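Short Chain Dehydrogenase yciK (Salmonella enterica subsp. enterica serovar Typhimurium, PDB 3IAH) binds NADP as a short-chain dehydrogenase and is probably an NADP-dependent oxidoreductase, perhaps an oxoacyl-(acyl carrier protein) reductase. Local coordinates at residues G98-A103 and V151-S156; G199-S204 and D245-R250. One frame throughout, in Å; residues are numbered along the deposited sequence.

Contact 1: residues G98-A103 and V151-S156. With NAP (NADP nicotinamide-adenine-dinucleotide phosphate), chain C; ACT (acetate ion), chain D.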
# COMPACT_ATOMS: atom_id res chain seq x y z
N GLY A 98 -20.13 8.84 11.12
CA GLY A 98 -19.29 7.68 10.86
C GLY A 98 -19.26 7.26 9.42
O GLY A 98 -20.23 7.46 8.66
N VAL A 99 -18.10 6.74 9.02
CA VAL A 99 -17.86 6.18 7.70
C VAL A 99 -17.08 4.89 7.89
O VAL A 99 -15.98 4.89 8.47
CB VAL A 99 -17.09 7.10 6.74
CG1 VAL A 99 -16.66 6.32 5.48
CG2 VAL A 99 -17.94 8.31 6.35
N LEU A 100 -17.68 3.78 7.46
CA LEU A 100 -17.06 2.47 7.53
C LEU A 100 -16.70 2.05 6.11
O LEU A 100 -17.58 1.74 5.30
CB LEU A 100 -17.97 1.42 8.17
CG LEU A 100 -17.46 -0.04 8.15
CD1 LEU A 100 -16.06 -0.21 8.79
CD2 LEU A 100 -18.47 -0.98 8.80
N HIS A 101 -15.41 2.08 5.80
CA HIS A 101 -14.93 1.64 4.50
C HIS A 101 -14.74 0.13 4.60
O HIS A 101 -13.68 -0.36 5.01
CB HIS A 101 -13.63 2.28 4.10
CG HIS A 101 -13.76 3.70 3.66
ND1 HIS A 101 -14.48 4.06 2.54
CD2 HIS A 101 -13.22 4.84 4.14
CE1 HIS A 101 -14.40 5.36 2.37
NE2 HIS A 101 -13.63 5.86 3.32
N ASN A 102 -15.80 -0.59 4.25
CA ASN A 102 -15.79 -2.04 4.33
C ASN A 102 -15.57 -2.74 2.99
O ASN A 102 -15.07 -3.86 2.98
CB ASN A 102 -17.10 -2.49 4.94
CG ASN A 102 -17.37 -3.96 4.72
OD1 ASN A 102 -16.88 -4.81 5.47
ND2 ASN A 102 -18.22 -4.26 3.74
N ALA A 103 -15.97 -2.11 1.90
CA ALA A 103 -15.85 -2.66 0.56
C ALA A 103 -14.42 -3.06 0.26
O ALA A 103 -13.47 -2.39 0.67
CB ALA A 103 -16.32 -1.66 -0.46
N VAL A 151 -13.43 4.60 9.68
CA VAL A 151 -12.89 3.28 9.86
C VAL A 151 -12.59 2.60 8.54
O VAL A 151 -13.45 2.52 7.66
CB VAL A 151 -13.91 2.40 10.64
CG1 VAL A 151 -13.38 0.98 10.93
CG2 VAL A 151 -14.33 3.09 11.94
N PHE A 152 -11.35 2.13 8.39
CA PHE A 152 -10.91 1.37 7.22
C PHE A 152 -10.87 -0.12 7.61
O PHE A 152 -10.84 -0.47 8.81
CB PHE A 152 -9.52 1.81 6.76
CG PHE A 152 -9.49 3.20 6.22
CD1 PHE A 152 -9.73 3.43 4.89
CD2 PHE A 152 -9.23 4.28 7.06
CE1 PHE A 152 -9.72 4.73 4.37
CE2 PHE A 152 -9.21 5.57 6.56
CZ PHE A 152 -9.46 5.80 5.20
N THR A 153 -10.88 -1.00 6.62
CA THR A 153 -10.86 -2.44 6.91
C THR A 153 -9.56 -3.04 6.40
O THR A 153 -9.26 -2.96 5.21
CB THR A 153 -12.07 -3.19 6.32
OG1 THR A 153 -13.28 -2.53 6.68
CG2 THR A 153 -12.11 -4.64 6.85
N SER A 154 -8.80 -3.63 7.31
CA SER A 154 -7.54 -4.26 6.97
C SER A 154 -7.69 -5.78 6.94
O SER A 154 -8.78 -6.29 6.68
CB SER A 154 -6.46 -3.82 7.96
OG SER A 154 -5.19 -4.25 7.51
N SER A 155 -6.60 -6.48 7.21
CA SER A 155 -6.54 -7.94 7.22
C SER A 155 -5.24 -8.35 7.91
O SER A 155 -4.34 -7.52 8.09
CB SER A 155 -6.54 -8.46 5.78
OG SER A 155 -6.31 -9.86 5.71
N SER A 156 -5.11 -9.61 8.29
CA SER A 156 -3.87 -10.06 8.90
C SER A 156 -2.71 -9.83 7.90
O SER A 156 -1.60 -9.48 8.32
CB SER A 156 -3.93 -11.54 9.28
OG SER A 156 -4.08 -12.36 8.14
PA NAP C . -17.80 -9.82 0.80
O1A NAP C . -18.82 -10.72 1.35
O2A NAP C . -17.31 -10.17 -0.54
O5B NAP C . -18.31 -8.34 0.66
C5B NAP C . -17.57 -7.39 -0.04
C4B NAP C . -18.45 -6.15 -0.18
O4B NAP C . -17.66 -5.21 -0.88
C3B NAP C . -19.72 -6.41 -0.98
O3B NAP C . -20.82 -5.63 -0.55
C2B NAP C . -19.28 -5.97 -2.35
O2B NAP C . -20.34 -5.67 -3.23
C1B NAP C . -18.37 -4.78 -1.99
N9A NAP C . -17.63 -4.52 -3.20
C8A NAP C . -16.73 -5.32 -3.86
N7A NAP C . -16.34 -4.67 -4.98
C5A NAP C . -17.00 -3.48 -5.03
C6A NAP C . -16.99 -2.45 -5.95
N6A NAP C . -16.22 -2.52 -7.04
N1A NAP C . -17.79 -1.33 -5.72
C2A NAP C . -18.60 -1.26 -4.60
N3A NAP C . -18.60 -2.30 -3.69
C4A NAP C . -17.81 -3.39 -3.93
O3 NAP C . -16.52 -9.70 1.74
PN NAP C . -16.35 -9.55 3.28
O1N NAP C . -17.65 -9.11 3.88
O2N NAP C . -15.60 -10.71 3.78
O5D NAP C . -15.31 -8.33 3.28
C5D NAP C . -15.58 -7.12 3.92
C4D NAP C . -14.24 -6.48 4.23
O4D NAP C . -13.61 -7.29 5.18
C3D NAP C . -13.27 -6.37 3.05
O3D NAP C . -12.61 -5.10 3.08
C2D NAP C . -12.28 -7.49 3.31
O2D NAP C . -11.02 -7.24 2.75
C1D NAP C . -12.24 -7.51 4.79
N1N NAP C . -11.79 -8.75 5.45
C2N NAP C . -12.61 -9.86 5.43
C3N NAP C . -12.19 -11.03 6.05
C7N NAP C . -13.07 -12.26 6.06
O7N NAP C . -12.52 -13.36 6.68
N7N NAP C . -14.29 -12.25 5.51
C4N NAP C . -10.94 -11.05 6.69
C5N NAP C . -10.12 -9.91 6.70
C6N NAP C . -10.57 -8.77 6.07
P2B NAP C . -21.30 -6.80 -3.94
O1X NAP C . -21.92 -6.19 -5.14
O2X NAP C . -20.51 -7.99 -4.39
O3X NAP C . -22.42 -7.22 -3.03
C ACT D . -8.82 -12.28 4.49
O ACT D . -8.41 -13.06 5.39
OXT ACT D . -8.35 -11.11 4.52
CH3 ACT D . -9.80 -12.72 3.46
O HOH W 1 -10.83 0.01 3.89
O HOH W 2 -15.33 -4.10 7.75

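Contact 2: residues G199-S204 and D245-R250. With NAP (NADP nicotinamide-adenine-dinucleotide phosphate), chain C.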
# COMPACT_ATOMS: atom_id res chain seq x y z
N GLY A 199 -10.68 -10.52 10.98
CA GLY A 199 -10.20 -11.87 11.20
C GLY A 199 -11.03 -12.74 10.27
O GLY A 199 -11.94 -12.25 9.59
N GLY A 200 -10.70 -14.03 10.22
CA GLY A 200 -11.43 -14.99 9.37
C GLY A 200 -12.89 -15.01 9.77
O GLY A 200 -13.22 -15.42 10.86
N THR A 201 -13.76 -14.57 8.86
CA THR A 201 -15.19 -14.47 9.10
C THR A 201 -15.94 -15.11 7.95
O THR A 201 -15.52 -14.99 6.80
CB THR A 201 -15.59 -12.98 9.25
OG1 THR A 201 -14.74 -12.36 10.23
CG2 THR A 201 -17.07 -12.82 9.62
N ARG A 202 -17.06 -15.77 8.26
CA ARG A 202 -17.86 -16.51 7.28
C ARG A 202 -18.55 -15.63 6.24
O ARG A 202 -19.68 -15.16 6.45
CB ARG A 202 -18.89 -17.36 8.02
CG ARG A 202 -19.57 -18.43 7.16
CD ARG A 202 -20.64 -19.14 7.98
NE ARG A 202 -20.09 -19.65 9.23
CZ ARG A 202 -20.81 -20.10 10.26
NH1 ARG A 202 -22.14 -20.11 10.23
NH2 ARG A 202 -20.18 -20.53 11.34
N THR A 203 -17.86 -15.41 5.12
CA THR A 203 -18.36 -14.59 4.00
C THR A 203 -17.91 -15.23 2.69
O THR A 203 -17.09 -16.16 2.70
CB THR A 203 -17.79 -13.15 4.02
OG1 THR A 203 -16.39 -13.14 3.64
CG2 THR A 203 -17.97 -12.47 5.39
N SER A 204 -18.40 -14.73 1.55
CA SER A 204 -17.98 -15.32 0.27
C SER A 204 -16.52 -15.00 -0.06
O SER A 204 -15.83 -15.84 -0.67
CB SER A 204 -18.91 -14.94 -0.89
OG SER A 204 -18.84 -13.57 -1.20
N ASP A 245 -8.07 -5.70 16.17
CA ASP A 245 -8.44 -7.05 15.72
C ASP A 245 -9.77 -7.42 16.36
O ASP A 245 -9.89 -7.34 17.57
CB ASP A 245 -7.41 -8.10 16.12
CG ASP A 245 -6.13 -8.03 15.30
OD1 ASP A 245 -5.16 -8.70 15.71
OD2 ASP A 245 -6.06 -7.36 14.25
N ALA A 246 -10.74 -7.81 15.55
CA ALA A 246 -12.05 -8.22 16.06
C ALA A 246 -11.94 -9.59 16.74
O ALA A 246 -12.71 -9.90 17.64
CB ALA A 246 -13.09 -8.26 14.94
N GLN A 247 -10.97 -10.39 16.31
CA GLN A 247 -10.74 -11.72 16.87
C GLN A 247 -9.29 -11.86 17.36
O GLN A 247 -8.49 -12.58 16.76
CB GLN A 247 -11.07 -12.79 15.83
CG GLN A 247 -12.50 -12.69 15.29
CD GLN A 247 -12.82 -13.79 14.32
OE1 GLN A 247 -12.89 -14.96 14.69
NE2 GLN A 247 -13.07 -13.41 13.05
N PRO A 248 -8.95 -11.16 18.46
CA PRO A 248 -7.57 -11.19 18.98
C PRO A 248 -7.06 -12.57 19.42
O PRO A 248 -5.85 -12.82 19.37
CB PRO A 248 -7.61 -10.22 20.17
CG PRO A 248 -9.02 -10.17 20.58
CD PRO A 248 -9.86 -10.44 19.36
N GLY A 249 -7.95 -13.46 19.83
CA GLY A 249 -7.54 -14.80 20.26
C GLY A 249 -7.51 -15.85 19.15
O GLY A 249 -7.52 -17.05 19.45
N ARG A 250 -7.46 -15.42 17.89
CA ARG A 250 -7.45 -16.37 16.77
C ARG A 250 -6.15 -16.28 15.97
O ARG A 250 -5.73 -15.20 15.57
CB ARG A 250 -8.64 -16.12 15.83
CG ARG A 250 -8.81 -17.22 14.77
CD ARG A 250 -9.97 -16.96 13.81
NE ARG A 250 -10.11 -18.06 12.86
CZ ARG A 250 -9.34 -18.25 11.79
NH1 ARG A 250 -8.35 -17.41 11.50
NH2 ARG A 250 -9.55 -19.29 11.00
PA NAP C . -17.80 -9.82 0.80
O1A NAP C . -18.82 -10.72 1.35
O2A NAP C . -17.31 -10.17 -0.54
O5B NAP C . -18.31 -8.34 0.66
C5B NAP C . -17.57 -7.39 -0.04
C4B NAP C . -18.45 -6.15 -0.18
O4B NAP C . -17.66 -5.21 -0.88
C3B NAP C . -19.72 -6.41 -0.98
O3B NAP C . -20.82 -5.63 -0.55
C2B NAP C . -19.28 -5.97 -2.35
O2B NAP C . -20.34 -5.67 -3.23
C1B NAP C . -18.37 -4.78 -1.99
N9A NAP C . -17.63 -4.52 -3.20
C8A NAP C . -16.73 -5.32 -3.86
N7A NAP C . -16.34 -4.67 -4.98
C5A NAP C . -17.00 -3.48 -5.03
C6A NAP C . -16.99 -2.45 -5.95
N6A NAP C . -16.22 -2.52 -7.04
N1A NAP C . -17.79 -1.33 -5.72
C2A NAP C . -18.60 -1.26 -4.60
N3A NAP C . -18.60 -2.30 -3.69
C4A NAP C . -17.81 -3.39 -3.93
O3 NAP C . -16.52 -9.70 1.74
PN NAP C . -16.35 -9.55 3.28
O1N NAP C . -17.65 -9.11 3.88
O2N NAP C . -15.60 -10.71 3.78
O5D NAP C . -15.31 -8.33 3.28
C5D NAP C . -15.58 -7.12 3.92
C4D NAP C . -14.24 -6.48 4.23
O4D NAP C . -13.61 -7.29 5.18
C3D NAP C . -13.27 -6.37 3.05
O3D NAP C . -12.61 -5.10 3.08
C2D NAP C . -12.28 -7.49 3.31
O2D NAP C . -11.02 -7.24 2.75
C1D NAP C . -12.24 -7.51 4.79
N1N NAP C . -11.79 -8.75 5.45
C2N NAP C . -12.61 -9.86 5.43
C3N NAP C . -12.19 -11.03 6.05
C7N NAP C . -13.07 -12.26 6.06
O7N NAP C . -12.52 -13.36 6.68
N7N NAP C . -14.29 -12.25 5.51
C4N NAP C . -10.94 -11.05 6.69
C5N NAP C . -10.12 -9.91 6.70
C6N NAP C . -10.57 -8.77 6.07
P2B NAP C . -21.30 -6.80 -3.94
O1X NAP C . -21.92 -6.19 -5.14
O2X NAP C . -20.51 -7.99 -4.39
O3X NAP C . -22.42 -7.22 -3.03
O HOH W 3 -13.32 -17.08 13.07
O HOH W 4 -8.20 -14.55 11.97

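Contact 1: residues G98-A103 and V151-S156
Strands 98-101 and 151-153 run parallel, 9° apart in direction, with Leu100 paired to Val151 at a CA-CA distance of 4.8 Å. Val151 is clasped through its backbone: its N donates to Val99 O, and its O accepts from His101 N at 2.7 Å. Further along, a side chain joins in. With Thr153 OG1 anti to its own carbonyl carbon (chi1 -51°), the hydroxyl reaches back to His101 O at 2.8 Å, the donor tilted 30° from that carbonyl's plane. Water 2 donates to both this hydroxyl and Asn102 OD1, while water 1 links Thr153 N to His101 O. Branched, apolar Leu100 and Val151 suit the sheet face covered by helix 225-232, where CD1 of Leu100 meets CG1 of Val151 at 3.6 Å. On the other face the rings of His101 and Phe152 lie side by side, nearly parallel but barely overlapping; Phe152 also packs on helices 117-142 and 166-186. Beyond the strands, Asn102 O accepts from the NADP ribose hydroxyl O3D, and Ser155 OG donates to OXT of an acetate ion, which is also hydrogen-bonded to Tyr168 OH. Neighbouring parallel strands whose C-terminal ends open onto the dinucleotide are characteristic of the Rossmann fold, which short-chain dehydrogenases share.

Contact 2: residues G199-S204 and D245-R250
The Pro-Gly loop after strand 192-197, a common nicotinamide-binding element of short-chain dehydrogenases, here meets the beta turn that follows the last strand, 243-245. Residues 199-204 hold the cofactor: Thr201 N donates to the carboxamide oxygen O7N of NADP at 2.8 Å, Thr201 O accepts from N7N in a longer bond, and Thr203 OG1 donates to phosphate oxygen O2N at 2.6 Å. Thr203 also N-caps helix 204-209. From the other side, Gln247, extended beyond CG, sends NE2 to Gly200 O at 3.0 Å. That oxygen lies close to the amide plane of Gln247, although NE2 stands above the plane of the carbonyl, 65° out of it. The same NE2 also bonds Pro198 O, so one amide group grips two carbonyls of the loop. Glycine suits position 199, which has a positive phi and where a CB would run into NE2; at 200 it lets the Arg250 guanidinium lay one face over CA. The turn from Gln247 to Arg250 is type I, and Arg250 NH1 bonds Gly253 O. Water 4 accepts from both NH1 and Gly200 N, while water 3 donates to Gly200 O and to Gln247 OE1. Within the loop, Thr201 OG1 donates to Gly199 O at 2.9 Å.

In the fold
From the N terminus, the chain lays down strands 17-21, 41-46 and 68-71 before strand 98-101 enters beside 17-21, where the two halves of the parallel sheet meet. Contact 1 then closes a loop of 47 residues, a crossover carried by helix 117-142, and joins two neighbouring strands, 98-101 and 149-153, near the centre of the chain. Helix 166-186 and strand 192-197 follow, and contact 2 closes a second loop, of 40 residues, through helices 204-209 and 225-232, tying the ends of the last two strands together. The loops stand in series, neither nested nor crossed. Their centres are 14 Å apart and their nearest atoms about 6 Å, but NADP touches both.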